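Local coordinates for protein putative agmatinase (Clostridium difficile, PDB 3LHL) that probably hydrolyses agmatine to putrescine and urea, as a manganese-dependent enzyme of the arginase family, at residues S22-A27 with P251-T256; D121-L126 with I158-K163. One frame throughout, in Å; residues are numbered along the deposited sequence.

Contact 1. Residues S22-A27 with P251-T256; sequences SNRPGA and PDYDTT. With PO4 (phosphate ion), chain F.
A cation-pi stack joins two surface loops near the manganese site, the Arg24 side chain about 9 Å from that of Asp204: the guanidinium of Arg24 lies flat over one face of the Tyr253 ring. Arg24 CZ sits 3.8 Å from the ring centroid, only 5° off the ring normal, and the two planes are tilted by just 12°. The aliphatic part of the arginine gets there by folding, with bends at chi2 and chi3 that carry the guanidinium over the ring. Its polar end is held from elsewhere, NE by the backbone O of Gly215 and NH2 by that of Thr214, so the flat group is fixed in rotation as well as stacked. Tyr253 closes a short 3-10 turn, 251-253, in the loop between strand 240-247 and helix 258-278, while 22-27 follows strand 10-15; both loops rise from the parallel sheet of the arginase fold. The phenol then reaches the other backbone: Tyr253 OH donates a weak hydrogen bond to Pro25 O at 2.7 Å. Close beside it, Gly26 takes a backbone shape that suits glycine and lets the chain pass close to Tyr253. A water bridges the loops further along, donating to Gly26 O at 3.0 Å and weakly accepting from Asp252 N. At the far end of 22-27 a phosphate, probably from the crystallisation liquor, is held by backbone N-H groups: Asn23 N meets O3 almost straight at 2.9 Å (178°), Ser22 N binds O2 at 3.0 Å, and Tyr130 OH adds a further bond.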
loop_
_atom_site.group_PDB
_atom_site.type_symbol
_atom_site.label_atom_id
_atom_site.label_comp_id
_atom_site.label_asym_id
_atom_site.label_seq_id
_atom_site.Cartn_x
_atom_site.Cartn_y
_atom_site.Cartn_z
ATOM N N SER A 22 15.888 7.804 7.312
ATOM C CA SER A 22 16.867 8.726 7.883
ATOM C C SER A 22 16.806 10.194 7.459
ATOM O O SER A 22 16.564 11.076 8.287
ATOM C CB SER A 22 18.281 8.197 7.619
ATOM O OG SER A 22 18.412 6.858 8.068
ATOM N N ASN A 23 17.036 10.461 6.176
ATOM C CA ASN A 23 17.039 11.839 5.696
ATOM C C ASN A 23 15.683 12.497 5.484
ATOM O O ASN A 23 15.588 13.724 5.510
ATOM C CB ASN A 23 17.838 11.946 4.396
ATOM C CG ASN A 23 19.281 11.522 4.565
ATOM O OD1 ASN A 23 19.922 11.853 5.564
ATOM N ND2 ASN A 23 19.803 10.791 3.585
ATOM N N ARG A 24 14.636 11.698 5.302
ATOM C CA ARG A 24 13.314 12.256 5.036
ATOM C C ARG A 24 12.199 11.757 5.948
ATOM O O ARG A 24 11.215 11.173 5.486
ATOM C CB ARG A 24 12.954 11.978 3.576
ATOM C CG ARG A 24 13.937 12.598 2.592
ATOM C CD ARG A 24 13.569 14.045 2.296
ATOM N NE ARG A 24 12.447 14.108 1.362
ATOM C CZ ARG A 24 11.935 15.228 0.870
ATOM N NH1 ARG A 24 12.437 16.399 1.232
ATOM N NH2 ARG A 24 10.947 15.175 -0.015
ATOM N N PRO A 25 12.330 11.990 7.259
ATOM C CA PRO A 25 11.282 11.531 8.174
ATOM C C PRO A 25 9.996 12.314 7.924
ATOM O O PRO A 25 10.023 13.393 7.325
ATOM C CB PRO A 25 11.884 11.814 9.549
ATOM C CG PRO A 25 12.706 13.071 9.291
ATOM C CD PRO A 25 13.379 12.743 7.976
ATOM N N GLY A 26 8.869 11.766 8.364
ATOM C CA GLY A 26 7.612 12.463 8.173
ATOM C C GLY A 26 6.440 11.575 7.811
ATOM O O GLY A 26 5.287 11.983 7.978
ATOM N N ALA A 27 6.719 10.371 7.312
ATOM C CA ALA A 27 5.660 9.443 6.926
ATOM C C ALA A 27 4.810 9.071 8.140
ATOM O O ALA A 27 3.669 8.626 8.007
ATOM C CB ALA A 27 6.263 8.182 6.296
ATOM N N PRO A 251 3.241 14.274 4.622
ATOM C CA PRO A 251 2.519 15.554 4.612
ATOM C C PRO A 251 3.309 16.850 4.508
ATOM O O PRO A 251 3.173 17.592 3.535
ATOM C CB PRO A 251 1.704 15.503 5.906
ATOM C CG PRO A 251 1.433 14.058 6.070
ATOM C CD PRO A 251 2.768 13.434 5.738
ATOM N N ASP A 252 4.119 17.125 5.519
ATOM C CA ASP A 252 4.883 18.360 5.558
ATOM C C ASP A 252 5.712 18.692 4.326
ATOM O O ASP A 252 5.986 19.862 4.072
ATOM C CB ASP A 252 5.773 18.384 6.800
ATOM C CG ASP A 252 4.988 18.163 8.077
ATOM O OD1 ASP A 252 3.850 18.676 8.168
ATOM O OD2 ASP A 252 5.506 17.481 8.991
ATOM N N TYR A 253 6.106 17.689 3.549
ATOM C CA TYR A 253 6.911 17.978 2.366
ATOM C C TYR A 253 6.114 18.612 1.233
ATOM O O TYR A 253 6.692 19.123 0.274
ATOM C CB TYR A 253 7.636 16.717 1.890
ATOM C CG TYR A 253 8.683 16.245 2.880
ATOM C CD1 TYR A 253 9.637 17.135 3.391
ATOM C CD2 TYR A 253 8.709 14.922 3.322
ATOM C CE1 TYR A 253 10.594 16.714 4.325
ATOM C CE2 TYR A 253 9.658 14.491 4.249
ATOM C CZ TYR A 253 10.595 15.390 4.749
ATOM O OH TYR A 253 11.514 14.967 5.680
ATOM N N ASP A 254 4.790 18.577 1.341
ATOM C CA ASP A 254 3.928 19.200 0.339
ATOM C C ASP A 254 3.224 20.342 1.050
ATOM O O ASP A 254 2.163 20.157 1.649
ATOM C CB ASP A 254 2.877 18.227 -0.207
ATOM C CG ASP A 254 2.031 18.847 -1.310
ATOM O OD1 ASP A 254 2.102 20.083 -1.492
ATOM O OD2 ASP A 254 1.293 18.106 -1.995
ATOM N N THR A 255 3.825 21.522 0.981
ATOM C CA THR A 255 3.278 22.704 1.628
ATOM C C THR A 255 1.891 23.099 1.136
ATOM O O THR A 255 1.174 23.815 1.835
ATOM C CB THR A 255 4.237 23.906 1.472
ATOM O OG1 THR A 255 4.695 23.985 0.115
ATOM C CG2 THR A 255 5.438 23.748 2.393
ATOM N N THR A 256 1.500 22.640 -0.052
ATOM C CA THR A 256 0.175 22.982 -0.569
ATOM C C THR A 256 -0.878 22.128 0.116
ATOM O O THR A 256 -2.056 22.480 0.134
ATOM C CB THR A 256 0.035 22.731 -2.091
ATOM O OG1 THR A 256 -0.121 21.328 -2.329
ATOM C CG2 THR A 256 1.250 23.246 -2.845
HETATM P P PO4 F . 16.322 7.834 3.716
HETATM O O1 PO4 F . 16.543 7.400 2.313
HETATM O O2 PO4 F . 15.806 6.694 4.515
HETATM O O3 PO4 F . 17.608 8.300 4.298
HETATM O O4 PO4 F . 15.332 8.946 3.739
HETATM O O HOH W 1 5.768 14.747 6.803
#

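Contact 2. Residues D121-L126 with I158-K163; sequences DAHTDL and IRSGTK. With MN (manganese (II) ion), chain C; MN (manganese (II) ion), chain B.
Ala122 O receives the backbone N-H of Arg159 at 2.9 Å and 168°, a nearly straight bond between the loop after strand 115-120 and the one after strand 153-158. One step on, Thr124 N gives a weak bond to Ser160 O at 3.5 Å, making a single bridge between His123 and Ser160. The Arg159 chain, extended from CG to NE, brings one guanidinium face over Ala122 CB, which is 3.6 Å from Arg159 CZ; NH1 and NH2 are taken by the carbonyls of Val205 and Glu218. The methyls Thr124 CG2 and Ile158 CG2 press together at 3.3 Å, tighter than usual. Thr124 OG1 instead accepts from Leu126 N in an ST turn. Segment 121-126 supplies three of the metal ligands. Asp121 bridges both manganese ions, OD1 on one at 2.3 Å and OD2 on the other at 2.2 Å, while OD1 also takes the N-H of His123 from above the carboxylate plane, an Asx turn. His123 ND1, Asp202 and Asp204 complete the OD1-bound ion; Asp125 OD2, His98 and Asp202 complete the other. With Ala122 N bonded to Asp204 OD1 and weakly to Asp121 OD1, ligand orientation depends on a backbone that Arg159 and Ser160 hold in place.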
loop_
_atom_site.group_PDB
_atom_site.type_symbol
_atom_site.label_atom_id
_atom_site.label_comp_id
_atom_site.label_asym_id
_atom_site.label_seq_id
_atom_site.Cartn_x
_atom_site.Cartn_y
_atom_site.Cartn_z
ATOM N N ASP A 121 4.690 1.403 -7.006
ATOM C CA ASP A 121 5.796 2.131 -6.406
ATOM C C ASP A 121 6.636 2.817 -7.479
ATOM O O ASP A 121 6.593 2.443 -8.657
ATOM C CB ASP A 121 6.686 1.124 -5.663
ATOM C CG ASP A 121 7.389 1.720 -4.450
ATOM O OD1 ASP A 121 8.072 2.763 -4.585
ATOM O OD2 ASP A 121 7.257 1.121 -3.359
ATOM N N ALA A 122 7.407 3.816 -7.062
ATOM C CA ALA A 122 8.304 4.514 -7.970
ATOM C C ALA A 122 9.631 3.771 -7.856
ATOM O O ALA A 122 10.464 3.807 -8.771
ATOM C CB ALA A 122 8.474 5.948 -7.537
ATOM N N HIS A 123 9.803 3.078 -6.729
ATOM C CA HIS A 123 11.019 2.321 -6.445
ATOM C C HIS A 123 10.793 0.812 -6.402
ATOM O O HIS A 123 9.713 0.343 -6.023
ATOM C CB HIS A 123 11.614 2.785 -5.111
ATOM C CG HIS A 123 11.651 4.272 -4.963
ATOM N ND1 HIS A 123 10.590 4.995 -4.460
ATOM C CD2 HIS A 123 12.584 5.181 -5.337
ATOM C CE1 HIS A 123 10.867 6.285 -4.534
ATOM N NE2 HIS A 123 12.070 6.424 -5.063
ATOM N N THR A 124 11.825 0.060 -6.778
ATOM C CA THR A 124 11.765 -1.398 -6.790
ATOM C C THR A 124 11.661 -1.982 -5.381
ATOM O O THR A 124 10.913 -2.934 -5.148
ATOM C CB THR A 124 13.026 -2.018 -7.464
ATOM O OG1 THR A 124 14.160 -1.853 -6.603
ATOM C CG2 THR A 124 13.313 -1.349 -8.812
ATOM N N ASP A 125 12.408 -1.403 -4.443
ATOM C CA ASP A 125 12.419 -1.892 -3.066
ATOM C C ASP A 125 12.962 -3.322 -3.018
ATOM O O ASP A 125 12.656 -4.086 -2.105
ATOM C CB ASP A 125 11.008 -1.857 -2.468
ATOM C CG ASP A 125 10.571 -0.458 -2.090
ATOM O OD1 ASP A 125 11.418 0.458 -2.130
ATOM O OD2 ASP A 125 9.385 -0.277 -1.743
ATOM N N LEU A 126 13.779 -3.678 -4.006
ATOM C CA LEU A 126 14.333 -5.018 -4.073
ATOM C C LEU A 126 15.737 -5.182 -3.489
ATOM O O LEU A 126 16.226 -6.303 -3.366
ATOM C CB LEU A 126 14.314 -5.509 -5.522
ATOM C CG LEU A 126 12.950 -5.932 -6.076
ATOM C CD1 LEU A 126 13.085 -6.365 -7.524
ATOM C CD2 LEU A 126 12.394 -7.080 -5.237
ATOM N N ILE A 158 7.312 1.266 -11.575
ATOM C CA ILE A 158 8.706 1.362 -11.154
ATOM C C ILE A 158 9.552 2.209 -12.103
ATOM O O ILE A 158 9.512 2.029 -13.318
ATOM C CB ILE A 158 9.349 -0.041 -11.054
ATOM C CG1 ILE A 158 8.353 -1.047 -10.452
ATOM C CG2 ILE A 158 10.624 0.037 -10.205
ATOM C CD1 ILE A 158 7.880 -0.726 -9.044
ATOM N N ARG A 159 10.323 3.136 -11.548
ATOM C CA ARG A 159 11.165 3.991 -12.372
ATOM C C ARG A 159 12.479 4.420 -11.719
ATOM O O ARG A 159 13.177 5.287 -12.238
ATOM C CB ARG A 159 10.374 5.227 -12.803
ATOM C CG ARG A 159 9.672 5.982 -11.676
ATOM C CD ARG A 159 8.893 7.168 -12.253
ATOM N NE ARG A 159 8.287 8.022 -11.234
ATOM C CZ ARG A 159 7.234 7.686 -10.494
ATOM N NH1 ARG A 159 6.654 6.502 -10.650
ATOM N NH2 ARG A 159 6.750 8.546 -9.605
ATOM N N SER A 160 12.823 3.806 -10.591
ATOM C CA SER A 160 14.054 4.161 -9.883
ATOM C C SER A 160 14.639 2.970 -9.128
ATOM O O SER A 160 13.910 2.216 -8.494
ATOM C CB SER A 160 13.773 5.309 -8.903
ATOM O OG SER A 160 14.875 5.548 -8.046
ATOM N N GLY A 161 15.956 2.804 -9.212
ATOM C CA GLY A 161 16.616 1.705 -8.526
ATOM C C GLY A 161 17.984 1.374 -9.098
ATOM O O GLY A 161 18.360 1.886 -10.148
ATOM N N THR A 162 18.735 0.524 -8.403
ATOM C CA THR A 162 20.055 0.114 -8.874
ATOM C C THR A 162 19.864 -0.829 -10.064
ATOM O O THR A 162 18.793 -1.415 -10.234
ATOM C CB THR A 162 20.823 -0.657 -7.786
ATOM O OG1 THR A 162 20.135 -1.882 -7.504
ATOM C CG2 THR A 162 20.929 0.173 -6.507
ATOM N N LYS A 163 20.895 -0.988 -10.882
ATOM C CA LYS A 163 20.781 -1.877 -12.027
ATOM C C LYS A 163 20.509 -3.317 -11.569
ATOM O O LYS A 163 19.753 -4.045 -12.212
ATOM C CB LYS A 163 22.056 -1.837 -12.881
ATOM C CG LYS A 163 21.949 -2.698 -14.129
ATOM C CD LYS A 163 23.181 -2.641 -15.020
ATOM C CE LYS A 163 22.880 -3.317 -16.364
ATOM N NZ LYS A 163 24.064 -3.435 -17.264
HETATM MN MN MN C . 8.695 4.392 -3.071
HETATM MN MN MN B . 8.114 1.674 -1.442
#

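Both contacts join loops that follow strands of the one parallel sheet, yet they involve different strands: 10-15 and 240-247 for contact 1, the neighbours 115-120 and 153-158 for contact 2. Their centres are 20 Å apart and the nearest atoms about 10 Å, so they do not touch. Contact 1 is a surface contact, carried by side-chain stacking, one weak phenol bond and a bridging water. Contact 2 is partly buried and relies on backbone bonding and tight methyl packing next to residues that bind the metals. The Arg24 side chain of contact 1 lies about 9 Å from that of Asp204, a ligand of an ion that His123 of contact 2 also binds.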